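Local atomic coordinates of ribokinase (Cryptococcus neoformans var. grubii serotype A, PDB entry 6CW5), a protein that probably catalyses the phosphorylation of D-ribose at O-5, using ATP and magnesium, to give D-ribose 5-phosphate and ADP. Residues L118-L126 / N145-L153; S13-I23 / Q65-G76. All coordinates share one frame; numbering follows the deposited sequence.

Interaction 1: L118-L126 / N145-L153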
ATOM      1  N   LEU A 118      -7.602  10.124 -16.149  1.00 18.50           N
ATOM      2  CA  LEU A 118      -6.636  10.470 -15.112  1.00 19.80           C
ATOM      3  C   LEU A 118      -5.236  10.042 -15.530  1.00 23.73           C
ATOM      4  O   LEU A 118      -5.051   9.003 -16.166  1.00 27.95           O
ATOM      5  CB  LEU A 118      -7.012   9.769 -13.803  1.00 22.11           C
ATOM      6  CG  LEU A 118      -8.325  10.168 -13.161  1.00 22.14           C
ATOM      7  CD1 LEU A 118      -8.545   9.297 -11.904  1.00 25.57           C
ATOM      8  CD2 LEU A 118      -8.305  11.660 -12.826  1.00 28.56           C
ATOM      9  N   HIS A 119      -4.241  10.852 -15.188  1.00 21.21           N
ATOM     10  CA  HIS A 119      -2.853  10.429 -15.263  1.00 16.58           C
ATOM     11  C   HIS A 119      -2.298  10.576 -13.862  1.00 21.09           C
ATOM     12  O   HIS A 119      -2.291  11.681 -13.329  1.00 22.40           O
ATOM     13  CB  HIS A 119      -2.071  11.300 -16.263  1.00 19.84           C
ATOM     14  CG  HIS A 119      -0.588  11.159 -16.155  1.00 24.26           C
ATOM     15  ND1 HIS A 119       0.081  10.018 -16.544  1.00 27.31           N
ATOM     16  CD2 HIS A 119       0.352  11.998 -15.662  1.00 27.49           C
ATOM     17  CE1 HIS A 119       1.372  10.165 -16.317  1.00 26.23           C
ATOM     18  NE2 HIS A 119       1.568  11.363 -15.789  1.00 32.25           N
ATOM     19  N   ALA A 120      -1.906   9.456 -13.243  1.00 20.69           N
ATOM     20  CA  ALA A 120      -1.594   9.463 -11.813  1.00 22.46           C
ATOM     21  C   ALA A 120      -0.449  10.406 -11.480  1.00 20.11           C
ATOM     22  O   ALA A 120      -0.525  11.163 -10.502  1.00 18.98           O
ATOM     23  CB  ALA A 120      -1.231   8.060 -11.351  1.00 18.80           C
ATOM     24  N   GLY A 121       0.653  10.317 -12.227  1.00 18.02           N
ATOM     25  CA  GLY A 121       1.811  11.167 -11.920  1.00 18.23           C
ATOM     26  C   GLY A 121       2.235  10.998 -10.466  1.00 21.62           C
ATOM     27  O   GLY A 121       2.287   9.883  -9.932  1.00 19.22           O
ATOM     28  N   ALA A 122       2.485  12.126  -9.794  1.00 21.11           N
ATOM     29  CA  ALA A 122       2.948  12.096  -8.409  1.00 21.87           C
ATOM     30  C   ALA A 122       1.930  11.506  -7.450  1.00 19.71           C
ATOM     31  O   ALA A 122       2.296  11.125  -6.330  1.00 17.36           O
ATOM     32  CB  ALA A 122       3.314  13.521  -7.953  1.00 21.83           C
ATOM     33  N   ASN A 123       0.662  11.393  -7.850  1.00 17.74           N
ATOM     34  CA  ASN A 123      -0.310  10.816  -6.924  1.00 18.18           C
ATOM     35  C   ASN A 123       0.009   9.369  -6.592  1.00 18.14           C
ATOM     36  O   ASN A 123      -0.429   8.881  -5.536  1.00 18.96           O
ATOM     37  CB  ASN A 123      -1.725  10.911  -7.495  1.00 20.64           C
ATOM     38  CG  ASN A 123      -2.254  12.310  -7.470  1.00 20.72           C
ATOM     39  OD1 ASN A 123      -2.098  13.020  -6.469  1.00 19.31           O
ATOM     40  ND2 ASN A 123      -2.873  12.741  -8.585  1.00 20.36           N
ATOM     41  N   TYR A 124       0.761   8.676  -7.449  1.00 17.10           N
ATOM     42  CA  TYR A 124       1.158   7.295  -7.181  1.00 16.57           C
ATOM     43  C   TYR A 124       2.595   7.184  -6.688  1.00 23.40           C
ATOM     44  O   TYR A 124       3.158   6.081  -6.668  1.00 21.48           O
ATOM     45  CB  TYR A 124       0.951   6.410  -8.423  1.00 17.14           C
ATOM     46  CG  TYR A 124      -0.389   5.711  -8.429  1.00 18.70           C
ATOM     47  CD1 TYR A 124      -1.571   6.422  -8.282  1.00 15.59           C
ATOM     48  CD2 TYR A 124      -0.464   4.326  -8.562  1.00 21.27           C
ATOM     49  CE1 TYR A 124      -2.798   5.768  -8.274  1.00 15.99           C
ATOM     50  CE2 TYR A 124      -1.679   3.663  -8.570  1.00 19.27           C
ATOM     51  CZ  TYR A 124      -2.837   4.388  -8.431  1.00 17.40           C
ATOM     52  OH  TYR A 124      -4.050   3.727  -8.411  1.00 22.10           O
ATOM     53  N   TYR A 125       3.188   8.291  -6.275  1.00 18.74           N
ATOM     54  CA  TYR A 125       4.506   8.266  -5.651  1.00 17.14           C
ATOM     55  C   TYR A 125       4.404   7.887  -4.185  1.00 19.96           C
ATOM     56  O   TYR A 125       3.543   8.382  -3.459  1.00 19.12           O
ATOM     57  CB  TYR A 125       5.139   9.632  -5.754  1.00 20.25           C
ATOM     58  CG  TYR A 125       6.397   9.826  -4.923  1.00 20.89           C
ATOM     59  CD1 TYR A 125       7.648   9.417  -5.408  1.00 25.73           C
ATOM     60  CD2 TYR A 125       6.347  10.459  -3.684  1.00 20.67           C
ATOM     61  CE1 TYR A 125       8.818   9.638  -4.669  1.00 28.82           C
ATOM     62  CE2 TYR A 125       7.536  10.693  -2.945  1.00 25.43           C
ATOM     63  CZ  TYR A 125       8.744  10.263  -3.434  1.00 26.89           C
ATOM     64  OH  TYR A 125       9.910  10.483  -2.699  1.00 30.29           O
ATOM     65  N   LEU A 126       5.296   7.007  -3.758  1.00 21.82           N
ATOM     66  CA  LEU A 126       5.453   6.683  -2.361  1.00 22.88           C
ATOM     67  C   LEU A 126       6.929   6.850  -2.034  1.00 19.59           C
ATOM     68  O   LEU A 126       7.795   6.300  -2.741  1.00 18.87           O
ATOM     69  CB  LEU A 126       4.988   5.250  -2.070  1.00 22.50           C
ATOM     70  CG  LEU A 126       3.481   5.079  -2.213  1.00 26.07           C
ATOM     71  CD1 LEU A 126       3.109   3.617  -2.020  1.00 29.48           C
ATOM     72  CD2 LEU A 126       2.788   5.941  -1.202  1.00 24.13           C
ATOM     73  N   ASN A 145      -9.978   7.162  -4.284  1.00 17.25           N
ATOM     74  CA  ASN A 145      -9.257   6.073  -4.937  1.00 16.79           C
ATOM     75  C   ASN A 145      -8.353   6.586  -6.050  1.00 16.17           C
ATOM     76  O   ASN A 145      -8.158   5.890  -7.047  1.00 17.54           O
ATOM     77  CB  ASN A 145     -10.221   5.008  -5.505  1.00 15.13           C
ATOM     78  CG  ASN A 145      -9.502   3.704  -5.900  1.00 18.88           C
ATOM     79  OD1 ASN A 145      -8.590   3.252  -5.197  1.00 16.89           O
ATOM     80  ND2 ASN A 145      -9.909   3.096  -7.035  1.00 16.88           N
ATOM     81  N   GLU A 146      -7.779   7.773  -5.895  1.00 14.08           N
ATOM     82  CA  GLU A 146      -6.879   8.307  -6.920  1.00 14.94           C
ATOM     83  C   GLU A 146      -5.413   8.188  -6.534  1.00 19.08           C
ATOM     84  O   GLU A 146      -4.567   8.822  -7.182  1.00 17.46           O
ATOM     85  CB  GLU A 146      -7.206   9.777  -7.226  1.00 17.54           C
ATOM     86  CG  GLU A 146      -8.549   9.942  -7.943  1.00 18.62           C
ATOM     87  CD  GLU A 146      -8.869  11.368  -8.389  1.00 19.55           C
ATOM     88  OE1 GLU A 146      -8.319  12.350  -7.825  1.00 23.39           O
ATOM     89  OE2 GLU A 146      -9.733  11.496  -9.296  1.00 21.35           O
ATOM     90  N   VAL A 147      -5.103   7.439  -5.475  1.00 17.35           N
ATOM     91  CA  VAL A 147      -3.737   7.110  -5.072  1.00 17.02           C
ATOM     92  C   VAL A 147      -3.651   5.591  -5.012  1.00 18.77           C
ATOM     93  O   VAL A 147      -4.692   4.927  -5.204  1.00 18.57           O
ATOM     94  CB  VAL A 147      -3.374   7.790  -3.736  1.00 16.78           C
ATOM     95  CG1 VAL A 147      -3.631   9.291  -3.871  1.00 19.75           C
ATOM     96  CG2 VAL A 147      -4.195   7.193  -2.556  1.00 16.99           C
ATOM     97  N   PRO A 148      -2.467   4.985  -4.768  1.00 17.29           N
ATOM     98  CA  PRO A 148      -2.380   3.522  -4.840  1.00 14.30           C
ATOM     99  C   PRO A 148      -3.311   2.914  -3.820  1.00 18.61           C
ATOM    100  O   PRO A 148      -3.357   3.362  -2.673  1.00 16.22           O
ATOM    101  CB  PRO A 148      -0.915   3.215  -4.479  1.00 18.05           C
ATOM    102  CG  PRO A 148      -0.174   4.470  -4.924  1.00 18.23           C
ATOM    103  CD  PRO A 148      -1.127   5.595  -4.579  1.00 14.88           C
ATOM    104  N   LEU A 149      -4.052   1.882  -4.242  1.00 16.66           N
ATOM    105  CA  LEU A 149      -5.066   1.337  -3.336  1.00 15.92           C
ATOM    106  C   LEU A 149      -4.433   0.807  -2.057  1.00 14.25           C
ATOM    107  O   LEU A 149      -5.022   0.909  -0.978  1.00 16.18           O
ATOM    108  CB  LEU A 149      -5.862   0.231  -4.022  1.00 15.91           C
ATOM    109  CG  LEU A 149      -6.964  -0.449  -3.167  1.00 15.83           C
ATOM    110  CD1 LEU A 149      -7.980   0.579  -2.663  1.00 18.07           C
ATOM    111  CD2 LEU A 149      -7.654  -1.585  -4.009  1.00 16.11           C
ATOM    112  N   SER A 150      -3.236   0.208  -2.152  1.00 16.51           N
ATOM    113  CA  SER A 150      -2.619  -0.312  -0.944  1.00 15.07           C
ATOM    114  C   SER A 150      -2.420   0.791   0.087  1.00 17.26           C
ATOM    115  O   SER A 150      -2.477   0.525   1.301  1.00 16.08           O
ATOM    116  CB  SER A 150      -1.283  -1.001  -1.249  1.00 22.78           C
ATOM    117  OG  SER A 150      -0.309  -0.086  -1.722  1.00 20.32           O
ATOM    118  N   SER A 151      -2.169   2.020  -0.368  1.00 16.16           N
ATOM    119  CA  SER A 151      -1.962   3.128   0.575  1.00 19.28           C
ATOM    120  C   SER A 151      -3.284   3.530   1.215  1.00 19.09           C
ATOM    121  O   SER A 151      -3.382   3.655   2.443  1.00 19.30           O
ATOM    122  CB  SER A 151      -1.287   4.305  -0.146  1.00 22.52           C
ATOM    123  OG  SER A 151      -0.930   5.357   0.759  1.00 21.45           O
ATOM    124  N   THR A 152      -4.337   3.678   0.407  1.00 16.93           N
ATOM    125  CA  THR A 152      -5.663   3.901   0.974  1.00 17.68           C
ATOM    126  C   THR A 152      -6.027   2.799   1.978  1.00 19.38           C
ATOM    127  O   THR A 152      -6.502   3.084   3.082  1.00 19.78           O
ATOM    128  CB  THR A 152      -6.691   3.988  -0.152  1.00 16.69           C
ATOM    129  OG1 THR A 152      -6.441   5.159  -0.950  1.00 17.23           O
ATOM    130  CG2 THR A 152      -8.141   4.022   0.410  1.00 17.49           C
ATOM    131  N   LEU A 153      -5.798   1.527   1.618  1.00 16.25           N
ATOM    132  CA  LEU A 153      -6.110   0.434   2.548  1.00 16.78           C
ATOM    133  C   LEU A 153      -5.328   0.574   3.856  1.00 17.78           C
ATOM    134  O   LEU A 153      -5.862   0.315   4.950  1.00 17.92           O
ATOM    135  CB  LEU A 153      -5.771  -0.909   1.898  1.00 15.62           C
ATOM    136  CG  LEU A 153      -6.649  -1.235   0.683  1.00 17.03           C
ATOM    137  CD1 LEU A 153      -6.043  -2.432  -0.016  1.00 17.10           C
ATOM    138  CD2 LEU A 153      -8.056  -1.583   1.165  1.00 20.83           C
TER
HETATM  139  O   HOH W   1      -6.105   5.164  -8.840  1.00 21.69           O

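Interaction 2: S13-I23 / Q65-G76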
ATOM      1  N   SER A  13     -11.570  18.147  16.828  1.00 37.12           N
ATOM      2  CA  SER A  13     -11.627  17.400  15.580  1.00 32.36           C
ATOM      3  C   SER A  13     -10.583  17.868  14.574  1.00 40.38           C
ATOM      4  O   SER A  13     -10.354  19.065  14.397  1.00 43.29           O
ATOM      5  CB  SER A  13     -13.026  17.507  14.975  1.00 50.92           C
ATOM      6  OG  SER A  13     -13.988  16.976  15.866  1.00 50.38           O
ATOM      7  N   ARG A  14      -9.947  16.903  13.910  1.00 27.81           N
ATOM      8  CA  ARG A  14      -8.970  17.202  12.873  0.53 28.57           C
ATOM      9  C   ARG A  14      -9.032  16.088  11.843  1.00 24.69           C
ATOM     10  O   ARG A  14      -9.048  14.907  12.201  1.00 26.29           O
ATOM     11  CB  ARG A  14      -7.548  17.340  13.447  0.53 30.49           C
ATOM     12  CG  ARG A  14      -6.507  17.785  12.396  0.53 32.90           C
ATOM     13  CD  ARG A  14      -5.189  18.239  13.028  0.53 38.33           C
ATOM     14  NE  ARG A  14      -5.374  19.441  13.835  0.53 44.96           N
ATOM     15  CZ  ARG A  14      -5.079  20.678  13.436  0.53 46.73           C
ATOM     16  NH1 ARG A  14      -4.562  20.904  12.230  0.53 39.73           N
ATOM     17  NH2 ARG A  14      -5.296  21.696  14.253  0.53 49.33           N
ATOM     18  N   CYS A  15      -9.093  16.471  10.567  1.00 25.45           N
ATOM     19  CA  CYS A  15      -9.260  15.528   9.472  1.00 24.12           C
ATOM     20  C   CYS A  15      -7.958  15.357   8.711  1.00 25.87           C
ATOM     21  O   CYS A  15      -7.311  16.341   8.348  1.00 26.54           O
ATOM     22  CB  CYS A  15     -10.343  16.003   8.508  1.00 26.40           C
ATOM     23  SG  CYS A  15     -10.645  14.850   7.162  1.00 28.13           S
ATOM     24  N   LEU A  16      -7.595  14.116   8.434  1.00 21.79           N
ATOM     25  CA  LEU A  16      -6.522  13.841   7.494  1.00 18.27           C
ATOM     26  C   LEU A  16      -7.155  13.377   6.194  1.00 20.92           C
ATOM     27  O   LEU A  16      -7.998  12.461   6.207  1.00 21.93           O
ATOM     28  CB  LEU A  16      -5.580  12.763   8.021  1.00 19.47           C
ATOM     29  CG  LEU A  16      -4.467  12.320   7.068  1.00 21.11           C
ATOM     30  CD1 LEU A  16      -3.456  13.434   6.781  1.00 24.91           C
ATOM     31  CD2 LEU A  16      -3.787  11.123   7.724  1.00 26.64           C
ATOM     32  N   VAL A  17      -6.809  14.043   5.101  1.00 20.17           N
ATOM     33  CA  VAL A  17      -7.171  13.595   3.753  1.00 18.56           C
ATOM     34  C   VAL A  17      -5.955  12.903   3.171  1.00 21.45           C
ATOM     35  O   VAL A  17      -4.917  13.533   2.947  1.00 21.18           O
ATOM     36  CB  VAL A  17      -7.623  14.755   2.852  1.00 19.59           C
ATOM     37  CG1 VAL A  17      -8.063  14.226   1.463  1.00 20.19           C
ATOM     38  CG2 VAL A  17      -8.747  15.561   3.527  1.00 22.62           C
ATOM     39  N   ARG A  18      -6.062  11.603   2.922  1.00 18.72           N
ATOM     40  CA  ARG A  18      -5.001  10.881   2.239  1.00 20.15           C
ATOM     41  C   ARG A  18      -5.500  10.708   0.811  1.00 17.06           C
ATOM     42  O   ARG A  18      -6.433   9.932   0.564  1.00 18.01           O
ATOM     43  CB  ARG A  18      -4.711   9.542   2.907  1.00 21.78           C
ATOM     44  CG  ARG A  18      -3.762   8.632   2.125  1.00 21.70           C
ATOM     45  CD  ARG A  18      -2.347   9.192   1.956  1.00 18.41           C
ATOM     46  NE  ARG A  18      -1.568   8.293   1.096  1.00 17.48           N
ATOM     47  CZ  ARG A  18      -1.194   8.592  -0.146  1.00 21.86           C
ATOM     48  NH1 ARG A  18      -1.430   9.804  -0.649  1.00 17.74           N
ATOM     49  NH2 ARG A  18      -0.546   7.686  -0.873  1.00 18.30           N
ATOM     50  N   GLY A  19      -4.939  11.471  -0.122  1.00 19.55           N
ATOM     51  CA  GLY A  19      -5.543  11.442  -1.446  1.00 19.78           C
ATOM     52  C   GLY A  19      -4.769  12.261  -2.452  1.00 21.20           C
ATOM     53  O   GLY A  19      -3.619  12.629  -2.242  1.00 19.65           O
ATOM     54  N   SER A  20      -5.433  12.538  -3.552  1.00 19.62           N
ATOM     55  CA  SER A  20      -4.781  13.009  -4.768  1.00 18.21           C
ATOM     56  C   SER A  20      -4.827  14.520  -4.899  1.00 19.13           C
ATOM     57  O   SER A  20      -5.717  15.188  -4.365  1.00 18.67           O
ATOM     58  CB  SER A  20      -5.501  12.383  -5.968  1.00 19.05           C
ATOM     59  OG  SER A  20      -6.884  12.723  -5.906  1.00 19.58           O
ATOM     60  N   VAL A  21      -3.892  15.039  -5.709  1.00 18.90           N
ATOM     61  CA  VAL A  21      -3.897  16.404  -6.214  1.00 19.63           C
ATOM     62  C   VAL A  21      -3.761  16.317  -7.720  1.00 20.34           C
ATOM     63  O   VAL A  21      -2.850  15.651  -8.219  1.00 20.64           O
ATOM     64  CB  VAL A  21      -2.741  17.228  -5.629  1.00 19.32           C
ATOM     65  CG1 VAL A  21      -2.749  18.666  -6.180  1.00 21.30           C
ATOM     66  CG2 VAL A  21      -2.835  17.215  -4.104  1.00 21.23           C
ATOM     67  N   ASN A  22      -4.670  16.974  -8.444  1.00 21.69           N
ATOM     68  CA  ASN A  22      -4.646  16.979  -9.900  1.00 16.22           C
ATOM     69  C   ASN A  22      -4.605  18.404 -10.413  1.00 21.76           C
ATOM     70  O   ASN A  22      -5.194  19.318  -9.825  1.00 25.19           O
ATOM     71  CB  ASN A  22      -5.890  16.329 -10.517  1.00 17.85           C
ATOM     72  CG  ASN A  22      -5.954  14.835 -10.277  1.00 21.39           C
ATOM     73  OD1 ASN A  22      -4.938  14.169 -10.144  1.00 22.65           O
ATOM     74  ND2 ASN A  22      -7.147  14.314 -10.275  1.00 21.73           N
ATOM     75  N   ILE A  23      -3.917  18.576 -11.527  1.00 18.87           N
ATOM     76  CA  ILE A  23      -4.139  19.744 -12.375  1.00 20.68           C
ATOM     77  C   ILE A  23      -5.215  19.323 -13.366  1.00 19.94           C
ATOM     78  O   ILE A  23      -4.993  18.416 -14.166  1.00 24.28           O
ATOM     79  CB  ILE A  23      -2.854  20.195 -13.068  1.00 26.15           C
ATOM     80  CG1 ILE A  23      -1.847  20.621 -11.998  1.00 24.38           C
ATOM     81  CG2 ILE A  23      -3.157  21.343 -14.046  1.00 28.41           C
ATOM     82  CD1 ILE A  23      -0.458  20.963 -12.549  1.00 29.46           C
ATOM     83  N   GLN A  65     -10.513  21.809  10.632  1.00 34.40           N
ATOM     84  CA  GLN A  65      -9.061  21.666  10.591  1.00 31.63           C
ATOM     85  C   GLN A  65      -8.733  20.454   9.749  1.00 26.39           C
ATOM     86  O   GLN A  65      -9.227  19.360  10.036  1.00 27.24           O
ATOM     87  CB  GLN A  65      -8.487  21.477  11.989  1.00 34.17           C
ATOM     88  CG  GLN A  65      -8.710  22.640  12.907  1.00 51.77           C
ATOM     89  CD  GLN A  65      -7.638  23.667  12.725  1.00 71.18           C
ATOM     90  OE1 GLN A  65      -6.628  23.644  13.429  1.00 86.55           O
ATOM     91  NE2 GLN A  65      -7.823  24.562  11.755  1.00 71.24           N
ATOM     92  N   VAL A  66      -7.919  20.630   8.706  1.00 23.44           N
ATOM     93  CA  VAL A  66      -7.683  19.525   7.788  1.00 22.79           C
ATOM     94  C   VAL A  66      -6.249  19.592   7.299  1.00 24.37           C
ATOM     95  O   VAL A  66      -5.661  20.676   7.169  1.00 28.62           O
ATOM     96  CB  VAL A  66      -8.689  19.551   6.608  1.00 25.45           C
ATOM     97  CG1 VAL A  66      -8.612  20.903   5.848  1.00 26.74           C
ATOM     98  CG2 VAL A  66      -8.468  18.370   5.701  1.00 24.70           C
ATOM     99  N   GLU A  67      -5.672  18.418   7.089  1.00 22.93           N
ATOM    100  CA  GLU A  67      -4.327  18.233   6.543  0.53 22.92           C
ATOM    101  C   GLU A  67      -4.415  17.298   5.347  1.00 25.53           C
ATOM    102  O   GLU A  67      -5.184  16.343   5.380  1.00 25.60           O
ATOM    103  CB  GLU A  67      -3.368  17.602   7.565  0.53 22.76           C
ATOM    104  CG  GLU A  67      -3.141  18.396   8.837  0.53 28.27           C
ATOM    105  CD  GLU A  67      -1.935  19.309   8.768  0.53 31.42           C
ATOM    106  OE1 GLU A  67      -1.014  19.078   7.944  0.53 34.84           O
ATOM    107  OE2 GLU A  67      -1.916  20.275   9.556  0.53 35.36           O
ATOM    108  N   LEU A  68      -3.612  17.549   4.310  1.00 23.97           N
ATOM    109  CA  LEU A  68      -3.583  16.701   3.119  1.00 21.96           C
ATOM    110  C   LEU A  68      -2.256  15.949   3.043  1.00 23.75           C
ATOM    111  O   LEU A  68      -1.183  16.545   3.238  1.00 21.12           O
ATOM    112  CB  LEU A  68      -3.802  17.538   1.853  1.00 21.01           C
ATOM    113  CG  LEU A  68      -3.735  16.766   0.528  1.00 25.17           C
ATOM    114  CD1 LEU A  68      -4.860  15.733   0.433  1.00 25.86           C
ATOM    115  CD2 LEU A  68      -3.790  17.745  -0.669  1.00 30.01           C
ATOM    116  N   ASP A  69      -2.334  14.625   2.853  1.00 18.99           N
ATOM    117  CA  ASP A  69      -1.162  13.757   2.760  1.00 18.06           C
ATOM    118  C   ASP A  69      -1.131  13.200   1.333  1.00 22.57           C
ATOM    119  O   ASP A  69      -2.055  12.502   0.919  1.00 19.74           O
ATOM    120  CB  ASP A  69      -1.261  12.641   3.815  1.00 21.00           C
ATOM    121  CG  ASP A  69      -0.087  11.682   3.801  1.00 26.25           C
ATOM    122  OD1 ASP A  69       0.590  11.533   2.770  1.00 24.53           O
ATOM    123  OD2 ASP A  69       0.112  11.014   4.818  1.00 27.82           O
ATOM    124  N   GLY A  70      -0.078  13.506   0.579  1.00 19.40           N
ATOM    125  CA  GLY A  70      -0.025  13.060  -0.806  1.00 21.04           C
ATOM    126  C   GLY A  70       1.211  13.632  -1.471  1.00 20.41           C
ATOM    127  O   GLY A  70       2.191  13.922  -0.784  1.00 19.63           O
ATOM    128  N   ALA A  71       1.188  13.810  -2.790  1.00 19.34           N
ATOM    129  CA  ALA A  71       2.396  14.277  -3.453  1.00 16.25           C
ATOM    130  C   ALA A  71       2.042  15.030  -4.728  1.00 21.54           C
ATOM    131  O   ALA A  71       1.070  14.704  -5.416  1.00 20.74           O
ATOM    132  CB  ALA A  71       3.330  13.115  -3.789  1.00 18.58           C
ATOM    133  N   ILE A  72       2.881  16.009  -5.058  1.00 22.81           N
ATOM    134  CA  ILE A  72       2.784  16.752  -6.311  1.00 22.37           C
ATOM    135  C   ILE A  72       4.167  16.793  -6.944  1.00 24.72           C
ATOM    136  O   ILE A  72       5.175  16.448  -6.321  1.00 24.36           O
ATOM    137  CB  ILE A  72       2.259  18.190  -6.114  1.00 19.68           C
ATOM    138  CG1 ILE A  72       3.177  18.948  -5.139  1.00 26.91           C
ATOM    139  CG2 ILE A  72       0.802  18.146  -5.619  1.00 19.27           C
ATOM    140  CD1 ILE A  72       2.935  20.470  -5.129  1.00 27.09           C
ATOM    141  N   GLY A  73       4.210  17.267  -8.196  1.00 23.55           N
ATOM    142  CA  GLY A  73       5.475  17.656  -8.776  1.00 23.72           C
ATOM    143  C   GLY A  73       5.726  19.145  -8.615  1.00 27.78           C
ATOM    144  O   GLY A  73       4.859  19.878  -8.143  1.00 25.83           O
ATOM    145  N   ASP A  74       6.931  19.571  -9.024  1.00 27.18           N
ATOM    146  CA  ASP A  74       7.267  20.994  -9.041  1.00 35.29           C
ATOM    147  C   ASP A  74       6.169  21.823  -9.693  1.00 37.44           C
ATOM    148  O   ASP A  74       5.893  22.951  -9.268  1.00 33.30           O
ATOM    149  CB  ASP A  74       8.577  21.221  -9.801  1.00 44.68           C
ATOM    150  CG  ASP A  74       9.803  21.084  -8.931  1.00 56.64           C
ATOM    151  OD1 ASP A  74       9.670  20.696  -7.755  1.00 58.32           O
ATOM    152  OD2 ASP A  74      10.912  21.379  -9.432  1.00 64.21           O
ATOM    153  N   ASP A  75       5.546  21.284 -10.749  1.00 32.24           N
ATOM    154  CA  ASP A  75       4.586  22.052 -11.528  1.00 35.03           C
ATOM    155  C   ASP A  75       3.267  22.259 -10.802  1.00 30.57           C
ATOM    156  O   ASP A  75       2.420  23.014 -11.294  1.00 32.42           O
ATOM    157  CB  ASP A  75       4.345  21.380 -12.885  1.00 33.36           C
ATOM    158  CG  ASP A  75       3.772  19.969 -12.780  1.00 31.45           C
ATOM    159  OD1 ASP A  75       3.704  19.361 -11.678  1.00 29.89           O
ATOM    160  OD2 ASP A  75       3.366  19.458 -13.849  1.00 31.73           O
ATOM    161  N   GLY A  76       3.081  21.631  -9.644  1.00 27.32           N
ATOM    162  CA  GLY A  76       1.864  21.770  -8.879  1.00 27.95           C
ATOM    163  C   GLY A  76       1.996  22.640  -7.658  1.00 28.16           C
ATOM    164  O   GLY A  76       1.034  22.722  -6.871  1.00 31.09           O
TER
HETATM  165  O   HOH W   2     -11.991  21.062  13.005  1.00 40.24           O
HETATM  166  O   HOH W   3      -1.391  12.906  -3.876  1.00 19.02           O
HETATM  167  O   HOH W   4      -0.122  14.980  -7.893  1.00 21.42           O

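Interaction 1: L118-L126 / N145-L153
The ring of Tyr124 lies against Pro148 and the peptide that leads into it. Pro148 CG sits 3.8 Å from the centroid of the Tyr124 ring and 19° off its normal, a CH-pi contact over the face, while Pro148 N approaches the same ring nearer its rim. An unusual chi1 of -94° swings the ring across the 147-148 peptide, bringing Tyr124 CE1 to 3.4 Å from Val147 C. Leu126 CD1 approaches Pro148 CG loosely, and Leu126 CD2 comes within 4.2 Å of Ser151 OG, a hydroxyl hydrogen-bonded to Arg18 NH2, in the first turn of helix 149-161. Pro148 is the N-cap residue of that helix, and its carbonyl oxygen accepts from the backbone N of both Ser151 and Thr152.

Backbone carbonyl oxygens abut carbon on both sides. Glu146 O meets the Tyr124 ring at its edge, in plane, and faces Asn123 CB at 3.5 Å. Asn123 O touches Val147 CB and lies 3.5 Å from Pro148 CD. The polar link is one water, 2.5 Å from Tyr124 OH and donating to Asn145 O. Tyr124 OH also bonds Thr130 of the second subunit, whose Leu126 packs on Pro148, so the ring stands at the dimer interface.

From the loop ahead of helix 149-161, Glu146 extends its chain (chi2 -175°), and Leu118 crosses it at about a right angle, placing CD1 3.6 Å from Glu146 OE2. That oxygen bonds a glycerol, probably a crystallisation additive; OE1 is hydrogen-bonded to the backbone N of Lys51 and probably to Ser20 OG, which lies unusually close. Glu146 is predicted to bind the substrate, consistent with a place in the sugar pocket of a PfkB-family kinase, where the lid sheet, through strand 115-119, returns to the main alpha/beta domain.

Interaction 2: S13-I23 / Q65-G76
Asp69 O is gripped by two donors. Gly19 N reaches it at 3.2 Å, nearly in line with the carbonyl, and Arg18 NH1 comes in at 3.2 Å from above the carbonyl plane, 39° out of it. The bend at chi2 (64°) in Arg18 turns its chain across Asp69, with CD against the carboxylate carbon. Arg18 NH2 goes on to Ser151, and the Asp69 carboxylate is held by Lys94 and Tyr155.

Upstream, Cys15 and Val17 alternate donor and acceptor with Gln65, Glu67 and Asp69 in regular parallel pairing; Val17 N to Glu67 O is 2.8 Å. Strands 15-18 and 66-73 are neighbours in the nine-stranded sheet at the core of the ribokinase fold.

On the face carrying Cys15, Val17, Val66 and Leu68, Val17 CG2 meets Val66 CG2 at 3.6 Å and its CG1 packs on Leu68 CD1; helix 51-61 covers Val17 and Val66. Past Gly19 the backbones separate, and waters bridge Gly19 O to Ala71 N and Val21 O to Ala71 O. Val21 points at strand 66-73, CG2 on Leu68 CD2 and CG1 on Ile72 CG2, both at 3.6 Å.

Interaction 2 carries the chain from the central sheet to the rim of the sugar pocket, and interaction 1 meets it there. Their centres lie about 12 Å apart, yet they touch directly. Ser20 OG is 2.4 Å from Glu146 OE1, and Asn123 OD1 lies 2.8 Å from Val21 N, probably a hydrogen bond. Asn123, in the turn after strand 115-119, thereby joins that turn to the loop after strand 15-18. Asn22 and Glu146, both predicted substrate residues, each hydrogen-bond a glycerol, consistent with the two contacts supplying neighbouring walls of the ribose site.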